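Local coordinates for calcium dodecin (Mycobacterium tuberculosis, PDB 3ONR), which binds calcium ions as a hollow spherical homododecamer and may also sequester other small ligands, at residues 7-12 against 57-62. The protein carries 2 engineered substitutions. Sequence-based numbering, arbitrary orientation.
Sequences VIDIIG and RIKLEV
Glu-61 and Asp-9 meet because Glu-61 swings CG opposite its backbone N (chi1 -179°), while Asp-9 turns CG away from its carbonyl carbon (chi1 -87°). Asp-9 OD1 then lies 3.3 Å from Glu-61 CB, against the aliphatic part of that chain. Val-7 CG1 touches the same chain, 3.4 Å from Glu-61 CG. The two carboxylate planes are 37° apart, and a water bridges Asp-9 OD2 and Glu-61 OE2. Asp-9 OD1 and Glu-61 OE2 lie 4.3 Å apart; the water and the nearby lysines probably offset their like charges. Lys-59 passes Asp-9 with its CD, but Lys-59 NZ stays 4.5 Å from Asp-9 OD2. That amine instead pairs with Glu-61 of a second subunit, and Glu-61 OE1 with Lys-59 of a third. Nearer Gly-12, Ile-11 lays CG1 across Lys-59 CB at 3.8 Å.

The face carrying Ile-8, Ile-10, Ile-58, Leu-60 and Val-62 is apolar. Ile-8 CG1 meets Val-62 CG2 at 3.9 Å, and Ile-10 CG1 rests on Leu-60 CB. Helix 18-32 packs on this face, with Ala-25 touching both Ile-10 and Leu-60. Six backbone hydrogen bonds join the strands through Ile-8/Val-62, Ile-10/Leu-60 and Gly-12/Ile-58. The shortest, from Leu-60 N to Ile-10 O, is 2.7 Å. Strand 54-65 lies between strands 4-14 and 38-48 in the three-stranded antiparallel sheet that, with its single helix, forms the dodecin fold, and strand 4-14 continues it into neighbouring subunits.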
# COMPACT_ATOMS: atom_id res chain seq x y z
N VAL A 7 5.58 -4.81 -20.07
CA VAL A 7 5.86 -3.69 -19.12
C VAL A 7 7.14 -4.06 -18.40
O VAL A 7 7.22 -5.17 -17.78
CB VAL A 7 4.71 -3.64 -18.01
CG1 VAL A 7 4.97 -2.45 -16.98
CG2 VAL A 7 3.42 -3.51 -18.68
N ILE A 8 8.10 -3.13 -18.36
CA ILE A 8 9.23 -3.48 -17.50
C ILE A 8 9.63 -2.30 -16.62
O ILE A 8 9.19 -1.16 -16.86
CB ILE A 8 10.43 -3.81 -18.38
CG1 ILE A 8 10.72 -2.61 -19.25
CG2 ILE A 8 10.15 -5.01 -19.22
CD1 ILE A 8 12.12 -2.65 -19.77
N ASP A 9 10.45 -2.61 -15.64
CA ASP A 9 10.97 -1.65 -14.69
C ASP A 9 12.50 -1.48 -14.99
O ASP A 9 13.18 -2.47 -15.26
CB ASP A 9 10.81 -2.22 -13.32
CG ASP A 9 9.39 -1.89 -12.70
OD1 ASP A 9 8.53 -1.27 -13.37
OD2 ASP A 9 9.20 -2.26 -11.52
N ILE A 10 12.96 -0.21 -15.15
CA ILE A 10 14.38 0.05 -15.39
C ILE A 10 14.84 1.08 -14.37
O ILE A 10 14.01 1.87 -13.86
CB ILE A 10 14.61 0.65 -16.80
CG1 ILE A 10 13.66 1.83 -17.03
CG2 ILE A 10 14.33 -0.40 -17.86
CD1 ILE A 10 13.96 2.54 -18.30
N ILE A 11 16.15 1.09 -14.11
CA ILE A 11 16.73 2.06 -13.13
C ILE A 11 17.74 2.88 -13.86
O ILE A 11 18.67 2.31 -14.47
CB ILE A 11 17.35 1.30 -11.91
CG1 ILE A 11 16.20 0.67 -11.09
CG2 ILE A 11 18.23 2.31 -11.08
CD1 ILE A 11 16.76 -0.27 -9.95
N GLY A 12 17.56 4.24 -13.81
CA GLY A 12 18.63 5.10 -14.32
C GLY A 12 19.44 5.62 -13.12
O GLY A 12 18.96 5.64 -11.96
N ARG A 57 19.49 7.49 -7.91
CA ARG A 57 19.03 6.34 -8.70
C ARG A 57 17.48 6.36 -8.75
O ARG A 57 16.82 6.74 -7.77
CB ARG A 57 19.47 5.02 -8.07
CG ARG A 57 21.02 4.94 -7.82
CD ARG A 57 21.49 3.50 -7.50
NE ARG A 57 20.91 3.01 -6.25
CZ ARG A 57 21.31 1.93 -5.59
NH1 ARG A 57 22.36 1.21 -6.06
NH2 ARG A 57 20.66 1.56 -4.47
N ILE A 58 16.89 6.02 -9.90
CA ILE A 58 15.42 6.15 -10.02
C ILE A 58 14.87 4.97 -10.84
O ILE A 58 15.45 4.66 -11.87
CB ILE A 58 15.00 7.51 -10.58
CG1 ILE A 58 13.47 7.66 -10.61
CG2 ILE A 58 15.54 7.69 -12.05
CD1 ILE A 58 13.08 9.17 -10.79
N LYS A 59 13.85 4.29 -10.29
CA LYS A 59 13.24 3.10 -10.93
C LYS A 59 12.01 3.66 -11.63
O LYS A 59 11.14 4.34 -10.98
CB LYS A 59 12.84 2.05 -9.85
CG LYS A 59 12.18 0.83 -10.50
CD LYS A 59 12.31 -0.38 -9.60
CE LYS A 59 11.45 -0.29 -8.40
NZ LYS A 59 11.49 -1.64 -7.66
N LEU A 60 11.92 3.34 -12.93
CA LEU A 60 10.86 3.77 -13.82
C LEU A 60 10.11 2.55 -14.41
O LEU A 60 10.71 1.55 -14.67
CB LEU A 60 11.41 4.50 -15.01
CG LEU A 60 12.28 5.77 -14.71
CD1 LEU A 60 12.82 6.33 -15.97
CD2 LEU A 60 11.39 6.83 -14.01
N GLU A 61 8.83 2.71 -14.63
CA GLU A 61 8.06 1.61 -15.31
C GLU A 61 7.69 2.15 -16.71
O GLU A 61 7.13 3.26 -16.81
CB GLU A 61 6.80 1.32 -14.49
CG GLU A 61 5.93 0.20 -15.05
CD GLU A 61 4.58 0.02 -14.33
OE1 GLU A 61 3.56 -0.17 -15.02
OE2 GLU A 61 4.49 0.02 -13.09
N VAL A 62 7.97 1.39 -17.76
CA VAL A 62 7.59 1.76 -19.12
C VAL A 62 6.96 0.52 -19.78
O VAL A 62 7.22 -0.61 -19.36
CB VAL A 62 8.85 2.21 -20.00
CG1 VAL A 62 9.44 3.50 -19.37
CG2 VAL A 62 9.91 1.10 -20.00
O HOH W 1 6.55 -1.37 -11.39
O HOH W 2 9.68 -3.74 -9.65